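Local coordinates for putative cytosine/guanine deaminase (Unidentified, PDB 2PAJ), which catalyses the zinc-dependent hydrolytic deamination of 2-amino-4-hydroxypteridines to 2,4-dihydroxypteridines, releasing ammonium, and is known as an isoxanthopterin deaminase, at residues Arg114-Ala119 against Leu153-Glu158; Gly130-Ala135 against Met444-Ala449; Gly161-Leu166 against Arg210-Val215. All coordinates share one frame; numbering follows the deposited sequence.

Interaction 1: residues Arg114-Ala119 against Leu153-Glu158; sequences RFRLAA and LFEEAE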
ATOM      1  N   ARG A 114      -0.908  12.885 -18.127  1.00 63.03           N
ATOM      2  CA  ARG A 114      -1.995  12.373 -17.316  1.00 59.15           C
ATOM      3  C   ARG A 114      -1.643  11.265 -16.347  1.00 57.91           C
ATOM      4  O   ARG A 114      -1.923  11.382 -15.151  1.00 59.23           O
ATOM      5  CB  ARG A 114      -3.153  11.951 -18.225  1.00 58.01           C
ATOM      6  CG  ARG A 114      -3.838  13.155 -18.855  1.00 57.73           C
ATOM      7  CD  ARG A 114      -4.918  12.779 -19.848  1.00 57.50           C
ATOM      8  NE  ARG A 114      -5.575  13.966 -20.389  1.00 55.69           N
ATOM      9  CZ  ARG A 114      -6.439  13.954 -21.399  1.00 57.23           C
ATOM     10  NH1 ARG A 114      -6.758  12.812 -21.993  1.00 58.22           N
ATOM     11  NH2 ARG A 114      -6.987  15.087 -21.811  1.00 58.88           N
ATOM     12  N   PHE A 115      -1.028  10.196 -16.840  1.00 54.94           N
ATOM     13  CA  PHE A 115      -0.663   9.085 -15.970  1.00 51.05           C
ATOM     14  C   PHE A 115       0.143   9.618 -14.798  1.00 51.32           C
ATOM     15  O   PHE A 115      -0.072   9.244 -13.647  1.00 51.54           O
ATOM     16  CB  PHE A 115       0.187   8.065 -16.724  1.00 46.56           C
ATOM     17  CG  PHE A 115       0.462   6.809 -15.939  1.00 41.78           C
ATOM     18  CD1 PHE A 115      -0.508   5.822 -15.821  1.00 40.23           C
ATOM     19  CD2 PHE A 115       1.677   6.620 -15.306  1.00 41.24           C
ATOM     20  CE1 PHE A 115      -0.283   4.679 -15.091  1.00 36.08           C
ATOM     21  CE2 PHE A 115       1.920   5.475 -14.566  1.00 39.61           C
ATOM     22  CZ  PHE A 115       0.937   4.498 -14.458  1.00 37.95           C
ATOM     23  N   ARG A 116       1.070  10.509 -15.109  1.00 52.83           N
ATOM     24  CA  ARG A 116       1.943  11.116 -14.109  1.00 54.44           C
ATOM     25  C   ARG A 116       1.180  11.906 -13.039  1.00 53.83           C
ATOM     26  O   ARG A 116       1.542  11.885 -11.861  1.00 53.12           O
ATOM     27  CB  ARG A 116       2.933  12.027 -14.828  1.00 55.46           C
ATOM     28  CG  ARG A 116       4.062  12.525 -13.979  1.00 57.14           C
ATOM     29  CD  ARG A 116       5.303  12.536 -14.824  1.00 59.53           C
ATOM     30  NE  ARG A 116       6.439  11.981 -14.106  1.00 61.84           N
ATOM     31  CZ  ARG A 116       7.492  11.436 -14.701  1.00 64.87           C
ATOM     32  NH1 ARG A 116       7.546  11.372 -16.031  1.00 65.38           N
ATOM     33  NH2 ARG A 116       8.491  10.959 -13.967  1.00 65.42           N
ATOM     34  N   LEU A 117       0.133  12.605 -13.469  1.00 52.12           N
ATOM     35  CA  LEU A 117      -0.686  13.405 -12.579  1.00 51.88           C
ATOM     36  C   LEU A 117      -1.487  12.528 -11.626  1.00 52.71           C
ATOM     37  O   LEU A 117      -1.510  12.774 -10.423  1.00 52.59           O
ATOM     38  CB  LEU A 117      -1.645  14.270 -13.390  1.00 50.34           C
ATOM     39  CG  LEU A 117      -2.472  15.275 -12.591  1.00 50.07           C
ATOM     40  CD1 LEU A 117      -1.574  16.403 -12.067  1.00 48.90           C
ATOM     41  CD2 LEU A 117      -3.562  15.830 -13.487  1.00 51.21           C
ATOM     42  N   ALA A 118      -2.143  11.507 -12.168  1.00 52.17           N
ATOM     43  CA  ALA A 118      -2.944  10.592 -11.365  1.00 52.90           C
ATOM     44  C   ALA A 118      -2.103   9.946 -10.270  1.00 53.77           C
ATOM     45  O   ALA A 118      -2.536   9.823  -9.122  1.00 54.86           O
ATOM     46  CB  ALA A 118      -3.548   9.516 -12.253  1.00 53.00           C
ATOM     47  N   ALA A 119      -0.898   9.533 -10.641  1.00 54.20           N
ATOM     48  CA  ALA A 119       0.025   8.891  -9.723  1.00 53.99           C
ATOM     49  C   ALA A 119       0.431   9.866  -8.649  1.00 54.86           C
ATOM     50  O   ALA A 119       0.429   9.527  -7.465  1.00 55.72           O
ATOM     51  CB  ALA A 119       1.251   8.408 -10.472  1.00 54.17           C
ATOM     52  N   LEU A 153       6.053   5.850 -12.306  1.00 54.49           N
ATOM     53  CA  LEU A 153       5.647   5.508 -10.954  1.00 53.11           C
ATOM     54  C   LEU A 153       6.808   5.567  -9.959  1.00 54.25           C
ATOM     55  O   LEU A 153       6.655   6.134  -8.870  1.00 54.96           O
ATOM     56  CB  LEU A 153       4.989   4.128 -10.928  1.00 52.75           C
ATOM     57  CG  LEU A 153       3.560   4.023 -11.474  1.00 52.65           C
ATOM     58  CD1 LEU A 153       3.016   2.610 -11.303  1.00 52.14           C
ATOM     59  CD2 LEU A 153       2.675   4.996 -10.746  1.00 53.22           C
ATOM     60  N   PHE A 154       7.958   4.994 -10.316  1.00 53.69           N
ATOM     61  CA  PHE A 154       9.127   5.018  -9.429  1.00 53.91           C
ATOM     62  C   PHE A 154       9.668   6.445  -9.284  1.00 54.67           C
ATOM     63  O   PHE A 154      10.163   6.839  -8.231  1.00 53.51           O
ATOM     64  CB  PHE A 154      10.234   4.102  -9.967  1.00 52.39           C
ATOM     65  CG  PHE A 154      10.054   2.650  -9.618  1.00 52.29           C
ATOM     66  CD1 PHE A 154      10.177   2.212  -8.304  1.00 54.87           C
ATOM     67  CD2 PHE A 154       9.765   1.721 -10.605  1.00 50.45           C
ATOM     68  CE1 PHE A 154      10.013   0.856  -7.979  1.00 56.12           C
ATOM     69  CE2 PHE A 154       9.598   0.374 -10.309  1.00 50.21           C
ATOM     70  CZ  PHE A 154       9.721  -0.071  -8.991  1.00 53.50           C
ATOM     71  N   GLU A 155       9.565   7.223 -10.348  1.00 56.58           N
ATOM     72  CA  GLU A 155      10.051   8.589 -10.322  1.00 60.04           C
ATOM     73  C   GLU A 155       9.253   9.399  -9.321  1.00 60.64           C
ATOM     74  O   GLU A 155       9.815  10.055  -8.442  1.00 60.73           O
ATOM     75  CB  GLU A 155       9.939   9.223 -11.714  1.00 62.35           C
ATOM     76  CG  GLU A 155      10.897   8.609 -12.728  1.00 67.89           C
ATOM     77  CD  GLU A 155      10.706   9.154 -14.129  1.00 71.37           C
ATOM     78  OE1 GLU A 155      10.982  10.356 -14.346  1.00 74.09           O
ATOM     79  OE2 GLU A 155      10.273   8.383 -15.016  1.00 73.93           O
ATOM     80  N   GLU A 156       7.934   9.337  -9.453  1.00 61.40           N
ATOM     81  CA  GLU A 156       7.049  10.072  -8.568  1.00 61.99           C
ATOM     82  C   GLU A 156       7.199   9.662  -7.108  1.00 62.33           C
ATOM     83  O   GLU A 156       7.304  10.513  -6.225  1.00 62.33           O
ATOM     84  CB  GLU A 156       5.599   9.896  -9.035  1.00 62.11           C
ATOM     85  CG  GLU A 156       5.327  10.562 -10.368  1.00 62.32           C
ATOM     86  CD  GLU A 156       5.755  12.026 -10.375  1.00 64.01           C
ATOM     87  OE1 GLU A 156       5.238  12.808  -9.544  1.00 66.26           O
ATOM     88  OE2 GLU A 156       6.618  12.396 -11.200  1.00 64.29           O
ATOM     89  N   ALA A 157       7.220   8.358  -6.861  1.00 61.42           N
ATOM     90  CA  ALA A 157       7.343   7.857  -5.504  1.00 61.28           C
ATOM     91  C   ALA A 157       8.577   8.432  -4.832  1.00 61.49           C
ATOM     92  O   ALA A 157       8.530   8.900  -3.696  1.00 62.27           O
ATOM     93  CB  ALA A 157       7.414   6.337  -5.513  1.00 60.39           C
ATOM     94  N   GLU A 158       9.684   8.405  -5.550  1.00 61.44           N
ATOM     95  CA  GLU A 158      10.935   8.897  -5.020  1.00 61.78           C
ATOM     96  C   GLU A 158      11.000  10.414  -4.879  1.00 59.75           C
ATOM     97  O   GLU A 158      11.717  10.926  -4.023  1.00 59.29           O
ATOM     98  CB  GLU A 158      12.066   8.408  -5.894  1.00 65.30           C
ATOM     99  CG  GLU A 158      13.390   8.951  -5.477  1.00 71.29           C
ATOM    100  CD  GLU A 158      14.336   9.014  -6.639  1.00 74.47           C
ATOM    101  OE1 GLU A 158      15.064   8.014  -6.872  1.00 75.90           O
ATOM    102  OE2 GLU A 158      14.321  10.067  -7.327  1.00 76.17           O
TER
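The guanidinium of Arg-116 faces two consecutive acids of the other helix, Glu-155 and Glu-156, in a salt-bridge network whose arm to Glu-156 is sound and whose arm to Glu-155 is doubtful in its detail. The firmer arm runs from Arg-116 NE to Glu-156 OE2, 2.9 Å away and nearly straight (168° at the hydrogen). The acceptor lies close to the guanidinium plane, whereas the donor stands above the carboxylate plane; the two flat groups are turned 83° against each other. Arg-116 NH2 is modelled against Glu-155 OE1, but this bond is weak and the position of NH2 uncertain. The arginine gets there by a chain that leaves with CG anti to the backbone N and then bends at chi2 and chi3, bringing its edge round to the acids.

Helices 112-127 and 149-159 belong to the outer layer of the TIM barrel of the amidohydrolase fold, joined in sequence through strand 131-136; the axes of segments 114-119 and 153-158 come within 9.9 Å at 39°. Beside the charged groups the contact is apolar. Leu-153 CG sits at the edge of the Phe-115 ring, 3.8 Å from Phe-115 CE2, while the methyl Leu-153 CD2 touches Ala-119 CB at 3.7 Å. Further in, Leu-153 rests on Phe-164 and Leu-166 of strand 163-168, and Leu-117 of helix 112-127 packs against helix 464-483.

Interaction 2: residues Gly130-Ala135 against Met444-Ala449; sequences GCATVA and MALFSA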
ATOM      1  N   GLY A 130      -0.209   9.463   6.405  1.00 47.50           N
ATOM      2  CA  GLY A 130       0.790   8.744   7.170  1.00 46.43           C
ATOM      3  C   GLY A 130       1.379   7.496   6.553  1.00 46.27           C
ATOM      4  O   GLY A 130       2.115   6.773   7.213  1.00 45.29           O
ATOM      5  N   CYS A 131       1.055   7.240   5.293  1.00 48.78           N
ATOM      6  CA  CYS A 131       1.564   6.073   4.579  1.00 49.52           C
ATOM      7  C   CYS A 131       2.947   6.363   3.975  1.00 48.78           C
ATOM      8  O   CYS A 131       3.132   7.372   3.294  1.00 48.06           O
ATOM      9  CB  CYS A 131       0.573   5.684   3.482  1.00 50.48           C
ATOM     10  SG  CYS A 131       1.098   4.329   2.427  1.00 57.99           S
ATOM     11  N   ALA A 132       3.915   5.485   4.237  1.00 48.84           N
ATOM     12  CA  ALA A 132       5.270   5.668   3.715  1.00 50.15           C
ATOM     13  C   ALA A 132       5.658   4.617   2.655  1.00 50.79           C
ATOM     14  O   ALA A 132       6.553   4.837   1.837  1.00 48.69           O
ATOM     15  CB  ALA A 132       6.266   5.653   4.866  1.00 49.97           C
ATOM     16  N   THR A 133       4.969   3.478   2.683  1.00 51.56           N
ATOM     17  CA  THR A 133       5.205   2.390   1.741  1.00 51.50           C
ATOM     18  C   THR A 133       3.924   2.170   0.949  1.00 51.87           C
ATOM     19  O   THR A 133       2.904   1.779   1.499  1.00 51.73           O
ATOM     20  CB  THR A 133       5.560   1.071   2.447  1.00 50.67           C
ATOM     21  OG1 THR A 133       6.508   1.321   3.487  1.00 51.47           O
ATOM     22  CG2 THR A 133       6.167   0.106   1.456  1.00 52.13           C
ATOM     23  N   VAL A 134       3.990   2.427  -0.350  1.00 52.80           N
ATOM     24  CA  VAL A 134       2.839   2.264  -1.216  1.00 52.57           C
ATOM     25  C   VAL A 134       3.084   1.153  -2.227  1.00 53.03           C
ATOM     26  O   VAL A 134       4.191   0.980  -2.716  1.00 53.55           O
ATOM     27  CB  VAL A 134       2.546   3.569  -1.980  1.00 52.64           C
ATOM     28  CG1 VAL A 134       1.228   3.451  -2.718  1.00 52.94           C
ATOM     29  CG2 VAL A 134       2.554   4.754  -1.027  1.00 52.81           C
ATOM     30  N   ALA A 135       2.042   0.390  -2.518  1.00 53.04           N
ATOM     31  CA  ALA A 135       2.128  -0.691  -3.481  1.00 53.70           C
ATOM     32  C   ALA A 135       1.025  -0.427  -4.493  1.00 55.06           C
ATOM     33  O   ALA A 135      -0.147  -0.326  -4.127  1.00 55.65           O
ATOM     34  CB  ALA A 135       1.917  -2.045  -2.801  1.00 50.45           C
ATOM     35  N   MET A 444       2.404  16.077  11.761  1.00 60.35           N
ATOM     36  CA  MET A 444       3.413  17.063  12.094  1.00 59.99           C
ATOM     37  C   MET A 444       4.716  16.476  11.584  1.00 57.08           C
ATOM     38  O   MET A 444       5.644  17.199  11.239  1.00 56.78           O
ATOM     39  CB  MET A 444       3.457  17.305  13.621  1.00 60.72           C
ATOM     40  CG  MET A 444       4.286  16.310  14.424  1.00 61.43           C
ATOM     41  SD  MET A 444       5.974  16.898  14.748  1.00 61.08           S
ATOM     42  CE  MET A 444       5.959  16.958  16.556  1.00 62.08           C
ATOM     43  N   ALA A 445       4.769  15.152  11.505  1.00 55.20           N
ATOM     44  CA  ALA A 445       5.981  14.497  11.034  1.00 54.28           C
ATOM     45  C   ALA A 445       5.798  13.089  10.469  1.00 52.79           C
ATOM     46  O   ALA A 445       5.178  12.235  11.087  1.00 50.60           O
ATOM     47  CB  ALA A 445       7.003  14.455  12.159  1.00 54.18           C
ATOM     48  N   LEU A 446       6.355  12.866   9.281  1.00 52.26           N
ATOM     49  CA  LEU A 446       6.328  11.561   8.627  1.00 50.96           C
ATOM     50  C   LEU A 446       7.786  11.272   8.282  1.00 52.55           C
ATOM     51  O   LEU A 446       8.473  12.130   7.721  1.00 52.33           O
ATOM     52  CB  LEU A 446       5.504  11.594   7.333  1.00 48.19           C
ATOM     53  CG  LEU A 446       4.905  10.288   6.763  1.00 45.76           C
ATOM     54  CD1 LEU A 446       5.170  10.217   5.275  1.00 42.14           C
ATOM     55  CD2 LEU A 446       5.467   9.066   7.468  1.00 40.67           C
ATOM     56  N   PHE A 447       8.251  10.074   8.633  1.00 53.80           N
ATOM     57  CA  PHE A 447       9.616   9.650   8.358  1.00 54.81           C
ATOM     58  C   PHE A 447       9.659   8.428   7.473  1.00 55.86           C
ATOM     59  O   PHE A 447       8.976   7.442   7.733  1.00 54.18           O
ATOM     60  CB  PHE A 447      10.359   9.325   9.646  1.00 55.88           C
ATOM     61  CG  PHE A 447      10.723  10.527  10.441  1.00 58.63           C
ATOM     62  CD1 PHE A 447       9.954  10.923  11.524  1.00 59.34           C
ATOM     63  CD2 PHE A 447      11.822  11.285  10.081  1.00 60.18           C
ATOM     64  CE1 PHE A 447      10.274  12.065  12.241  1.00 60.60           C
ATOM     65  CE2 PHE A 447      12.159  12.426  10.780  1.00 61.56           C
ATOM     66  CZ  PHE A 447      11.380  12.824  11.872  1.00 61.95           C
ATOM     67  N   SER A 448      10.465   8.512   6.418  1.00 57.55           N
ATOM     68  CA  SER A 448      10.636   7.404   5.502  1.00 59.24           C
ATOM     69  C   SER A 448      12.132   7.169   5.387  1.00 60.57           C
ATOM     70  O   SER A 448      12.889   8.028   4.910  1.00 60.56           O
ATOM     71  CB  SER A 448      10.045   7.717   4.127  1.00 59.80           C
ATOM     72  OG  SER A 448      10.088   6.568   3.295  1.00 60.47           O
ATOM     73  N   ALA A 449      12.559   5.999   5.847  1.00 62.14           N
ATOM     74  CA  ALA A 449      13.966   5.657   5.807  1.00 62.58           C
ATOM     75  C   ALA A 449      14.769   6.733   6.550  1.00 62.75           C
ATOM     76  O   ALA A 449      15.851   7.130   6.105  1.00 63.30           O
ATOM     77  CB  ALA A 449      14.430   5.540   4.359  1.00 61.76           C
TER
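Apolar packing between Ala-132 and Leu-446 forms the centre of this buried contact, and it is loose: Ala-132 CB comes to 4.4 Å from Leu-446 CD2. Leu-446 and Ser-448, alternate residues of their strand, both direct their CB toward segment 130-135, and Ala-132 directs its own back at them, while Cys-131 and Phe-447 turn away. With CG anti to the backbone N (chi1 -157°), Leu-446 spreads its two methyls along the turn and first residues leading into strand 131-136. Leu-446 CD1 lies 4.0 Å from Cys-131 O, and Leu-446 CD2 lies 4.1 Å from Gly-130 O, so both branches also come near main-chain oxygens, CD2 in addition to its contact with Ala-132 CB. Ala-71 and Val-454 also touch this leucine.

Polar groups add proximity but no bond between the segments. Ser-448 OG is 4.2 Å from Ala-132 O; its actual partner is Gly-161 O, to which it is hydrogen-bonded. Ala-132 in turn is tied by its backbone to Trp-72 and Arg-163.

At the backbone level the two strands are not paired. The axes of 131-135 and 445-448 pass 7.6 Å apart at 34°, too far for direct main-chain pairing; the closest CA atoms are those of Ala-132 and Ser-448. Gly-130, with positive phi, is the C-prime residue of a Schellman motif that ends helix 112-127 and turns the chain into the strand. At the start of segment 444-449, away from the contact, Met-444 and Ala-445 both face Val-416 in a classic beta bulge, where strand 442-448 turns a corner.

The arrangement fits the two-part build of many amidohydrolases: the start of a strand of the TIM barrel is packed against a strand of the accompanying small beta domain.

Interaction 3: residues Gly161-Leu166 against Arg210-Val215; sequences GLRFVL and RAMRRV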
ATOM      1  N   GLY A 161       9.877  10.769  -1.693  1.00 52.13           N
ATOM      2  CA  GLY A 161      10.691  10.092  -0.696  1.00 51.28           C
ATOM      3  C   GLY A 161      10.092   8.824  -0.123  1.00 51.36           C
ATOM      4  O   GLY A 161      10.539   8.341   0.916  1.00 50.87           O
ATOM      5  N   LEU A 162       9.100   8.276  -0.819  1.00 51.15           N
ATOM      6  CA  LEU A 162       8.391   7.074  -0.380  1.00 50.99           C
ATOM      7  C   LEU A 162       8.943   5.767  -0.942  1.00 51.53           C
ATOM      8  O   LEU A 162       9.513   5.739  -2.027  1.00 53.45           O
ATOM      9  CB  LEU A 162       6.912   7.169  -0.786  1.00 49.36           C
ATOM     10  CG  LEU A 162       6.177   8.505  -0.687  1.00 49.03           C
ATOM     11  CD1 LEU A 162       4.781   8.357  -1.247  1.00 46.52           C
ATOM     12  CD2 LEU A 162       6.138   8.972   0.759  1.00 48.40           C
ATOM     13  N   ARG A 163       8.767   4.680  -0.196  1.00 52.06           N
ATOM     14  CA  ARG A 163       9.198   3.370  -0.670  1.00 52.56           C
ATOM     15  C   ARG A 163       8.084   2.968  -1.614  1.00 51.59           C
ATOM     16  O   ARG A 163       6.913   3.116  -1.274  1.00 49.73           O
ATOM     17  CB  ARG A 163       9.233   2.331   0.444  1.00 55.68           C
ATOM     18  CG  ARG A 163      10.134   2.599   1.622  1.00 60.00           C
ATOM     19  CD  ARG A 163       9.941   1.464   2.620  1.00 61.69           C
ATOM     20  NE  ARG A 163      10.677   1.675   3.850  1.00 63.10           N
ATOM     21  CZ  ARG A 163      11.991   1.542   3.947  1.00 65.78           C
ATOM     22  NH1 ARG A 163      12.687   1.191   2.875  1.00 66.67           N
ATOM     23  NH2 ARG A 163      12.604   1.775   5.101  1.00 66.17           N
ATOM     24  N   PHE A 164       8.437   2.447  -2.782  1.00 51.95           N
ATOM     25  CA  PHE A 164       7.428   2.038  -3.746  1.00 52.18           C
ATOM     26  C   PHE A 164       7.544   0.568  -4.112  1.00 50.83           C
ATOM     27  O   PHE A 164       8.639   0.036  -4.244  1.00 50.63           O
ATOM     28  CB  PHE A 164       7.531   2.889  -5.008  1.00 53.12           C
ATOM     29  CG  PHE A 164       6.391   2.691  -5.958  1.00 55.19           C
ATOM     30  CD1 PHE A 164       5.099   3.082  -5.608  1.00 55.27           C
ATOM     31  CD2 PHE A 164       6.603   2.101  -7.198  1.00 55.00           C
ATOM     32  CE1 PHE A 164       4.029   2.887  -6.478  1.00 55.95           C
ATOM     33  CE2 PHE A 164       5.549   1.896  -8.083  1.00 56.49           C
ATOM     34  CZ  PHE A 164       4.251   2.289  -7.728  1.00 56.10           C
ATOM     35  N   VAL A 165       6.401  -0.087  -4.255  1.00 49.43           N
ATOM     36  CA  VAL A 165       6.365  -1.492  -4.619  1.00 49.05           C
ATOM     37  C   VAL A 165       5.541  -1.616  -5.896  1.00 49.61           C
ATOM     38  O   VAL A 165       4.329  -1.407  -5.885  1.00 49.13           O
ATOM     39  CB  VAL A 165       5.712  -2.348  -3.506  1.00 49.20           C
ATOM     40  CG1 VAL A 165       5.623  -3.795  -3.933  1.00 48.97           C
ATOM     41  CG2 VAL A 165       6.505  -2.230  -2.231  1.00 47.77           C
ATOM     42  N   LEU A 166       6.198  -1.949  -7.001  1.00 49.59           N
ATOM     43  CA  LEU A 166       5.501  -2.091  -8.272  1.00 48.70           C
ATOM     44  C   LEU A 166       4.874  -3.468  -8.449  1.00 48.62           C
ATOM     45  O   LEU A 166       5.559  -4.486  -8.401  1.00 48.52           O
ATOM     46  CB  LEU A 166       6.457  -1.816  -9.432  1.00 47.54           C
ATOM     47  CG  LEU A 166       5.861  -1.982 -10.834  1.00 47.74           C
ATOM     48  CD1 LEU A 166       4.650  -1.076 -11.000  1.00 47.20           C
ATOM     49  CD2 LEU A 166       6.919  -1.678 -11.877  1.00 47.39           C
ATOM     50  N   ARG A 210      14.500  -3.830   3.478  1.00 52.64           N
ATOM     51  CA  ARG A 210      14.229  -2.418   3.688  1.00 53.65           C
ATOM     52  C   ARG A 210      14.551  -1.684   2.394  1.00 53.21           C
ATOM     53  O   ARG A 210      15.090  -0.575   2.382  1.00 54.79           O
ATOM     54  CB  ARG A 210      15.041  -1.869   4.869  1.00 55.13           C
ATOM     55  CG  ARG A 210      16.533  -2.093   4.799  1.00 56.16           C
ATOM     56  CD  ARG A 210      17.081  -2.191   6.201  1.00 57.90           C
ATOM     57  NE  ARG A 210      16.967  -0.939   6.941  1.00 60.64           N
ATOM     58  CZ  ARG A 210      16.858  -0.861   8.269  1.00 61.82           C
ATOM     59  NH1 ARG A 210      16.832  -1.968   9.011  1.00 57.15           N
ATOM     60  NH2 ARG A 210      16.816   0.329   8.863  1.00 60.81           N
ATOM     61  N   ALA A 211      14.204  -2.335   1.293  1.00 50.88           N
ATOM     62  CA  ALA A 211      14.417  -1.787  -0.029  1.00 49.02           C
ATOM     63  C   ALA A 211      13.491  -0.581  -0.251  1.00 47.92           C
ATOM     64  O   ALA A 211      12.381  -0.544   0.263  1.00 48.34           O
ATOM     65  CB  ALA A 211      14.149  -2.870  -1.069  1.00 47.72           C
ATOM     66  N   MET A 212      13.962   0.409  -1.001  1.00 46.47           N
ATOM     67  CA  MET A 212      13.155   1.580  -1.307  1.00 45.65           C
ATOM     68  C   MET A 212      12.437   1.347  -2.625  1.00 46.12           C
ATOM     69  O   MET A 212      11.606   2.153  -3.046  1.00 45.67           O
ATOM     70  CB  MET A 212      14.025   2.834  -1.398  1.00 44.10           C
ATOM     71  CG  MET A 212      14.564   3.315  -0.062  1.00 47.14           C
ATOM     72  SD  MET A 212      13.286   3.640   1.179  1.00 49.94           S
ATOM     73  CE  MET A 212      12.518   5.107   0.505  1.00 50.25           C
ATOM     74  N   ARG A 213      12.774   0.232  -3.270  1.00 46.57           N
ATOM     75  CA  ARG A 213      12.171  -0.159  -4.538  1.00 46.47           C
ATOM     76  C   ARG A 213      11.976  -1.659  -4.633  1.00 44.88           C
ATOM     77  O   ARG A 213      12.839  -2.433  -4.249  1.00 44.30           O
ATOM     78  CB  ARG A 213      13.018   0.329  -5.703  1.00 48.76           C
ATOM     79  CG  ARG A 213      12.751   1.757  -6.019  1.00 51.97           C
ATOM     80  CD  ARG A 213      13.766   2.335  -6.950  1.00 57.93           C
ATOM     81  NE  ARG A 213      13.351   3.673  -7.345  1.00 62.85           N
ATOM     82  CZ  ARG A 213      13.986   4.428  -8.231  1.00 65.28           C
ATOM     83  NH1 ARG A 213      15.091   3.975  -8.815  1.00 66.78           N
ATOM     84  NH2 ARG A 213      13.491   5.618  -8.558  1.00 64.68           N
ATOM     85  N   ARG A 214      10.821  -2.052  -5.149  1.00 44.86           N
ATOM     86  CA  ARG A 214      10.474  -3.452  -5.293  1.00 44.35           C
ATOM     87  C   ARG A 214       9.630  -3.698  -6.522  1.00 45.08           C
ATOM     88  O   ARG A 214       8.956  -2.795  -7.020  1.00 46.34           O
ATOM     89  CB  ARG A 214       9.707  -3.929  -4.072  1.00 43.73           C
ATOM     90  CG  ARG A 214      10.576  -4.161  -2.892  1.00 42.92           C
ATOM     91  CD  ARG A 214      10.361  -5.552  -2.383  1.00 42.90           C
ATOM     92  NE  ARG A 214      11.585  -6.082  -1.811  1.00 44.88           N
ATOM     93  CZ  ARG A 214      11.654  -7.225  -1.151  1.00 47.62           C
ATOM     94  NH1 ARG A 214      10.560  -7.955  -0.982  1.00 48.12           N
ATOM     95  NH2 ARG A 214      12.813  -7.635  -0.657  1.00 50.56           N
ATOM     96  N   VAL A 215       9.657  -4.941  -6.987  1.00 45.35           N
ATOM     97  CA  VAL A 215       8.913  -5.360  -8.166  1.00 43.69           C
ATOM     98  C   VAL A 215       8.267  -6.705  -7.890  1.00 41.77           C
ATOM     99  O   VAL A 215       8.881  -7.566  -7.288  1.00 40.02           O
ATOM    100  CB  VAL A 215       9.858  -5.505  -9.394  1.00 45.01           C
ATOM    101  CG1 VAL A 215       9.074  -5.994 -10.610  1.00 43.84           C
ATOM    102  CG2 VAL A 215      10.549  -4.178  -9.691  1.00 40.61           C
TER
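Phe-164 N bonds to Met-212 O at 3.2 Å and Leu-166 N to Arg-214 O at 2.9 Å, with a weak bond from Arg-214 N to Phe-164 O between them: this is the parallel pairing of two neighbouring TIM-barrel strands, 163-168 and 213-217; the axes of 163-166 and 213-215 are 4.6 Å apart. Side chains follow the pairing. Val-165 lies side by side with Arg-214, its methyl Val-165 CG2 4.1 Å from Arg-214 CB, while Phe-164, Leu-166, Arg-213 and Val-215 occupy the other face. There Phe-164 meets Phe-154 of helix 149-159 edge-to-face.

Where the strands begin, Arg-163, first residue of its strand, and Met-212, just before the other, cross at about a right angle. Bent at chi2 and chi3, the methionine folds its methyl, Met-212 CE, to 3.6 Å from Arg-163 CG, whose chain runs extended from there to NE. Asp-413 holds the far end of this arginine by a salt bridge to NH2, and Arg-210 is similarly engaged by Asp-44. Thus placed, Arg-163 NH1 spans two successive carbonyls of the incoming loop: weakly Arg-210 O, and Ala-211 O at 3.2 Å, approached from above its carbonyl plane.

How the interactions relate
Interaction 1 lies in the outer helical layer of the TIM barrel, interaction 3 in its strand wall, and interaction 2 where that wall meets the small beta domain. Interactions 2 and 3 join through Val-134 O and Val-165 N, 2.9 Å apart in a probable hydrogen bond. Interaction 1 reaches interaction 3 through Ala-157 O and Leu-162 N, 3.0 Å apart; interactions 1 and 2 do not touch. Leu-153 and Leu-166 stand back from the zinc ion, their side chains about 13 and 14 Å away. The side chain of Phe-115 is about 9 Å from those of zinc ligand His-78 and of Gln-81, which probably binds substrate; that of Cys-131 is about 11 Å from zinc ligand His-76.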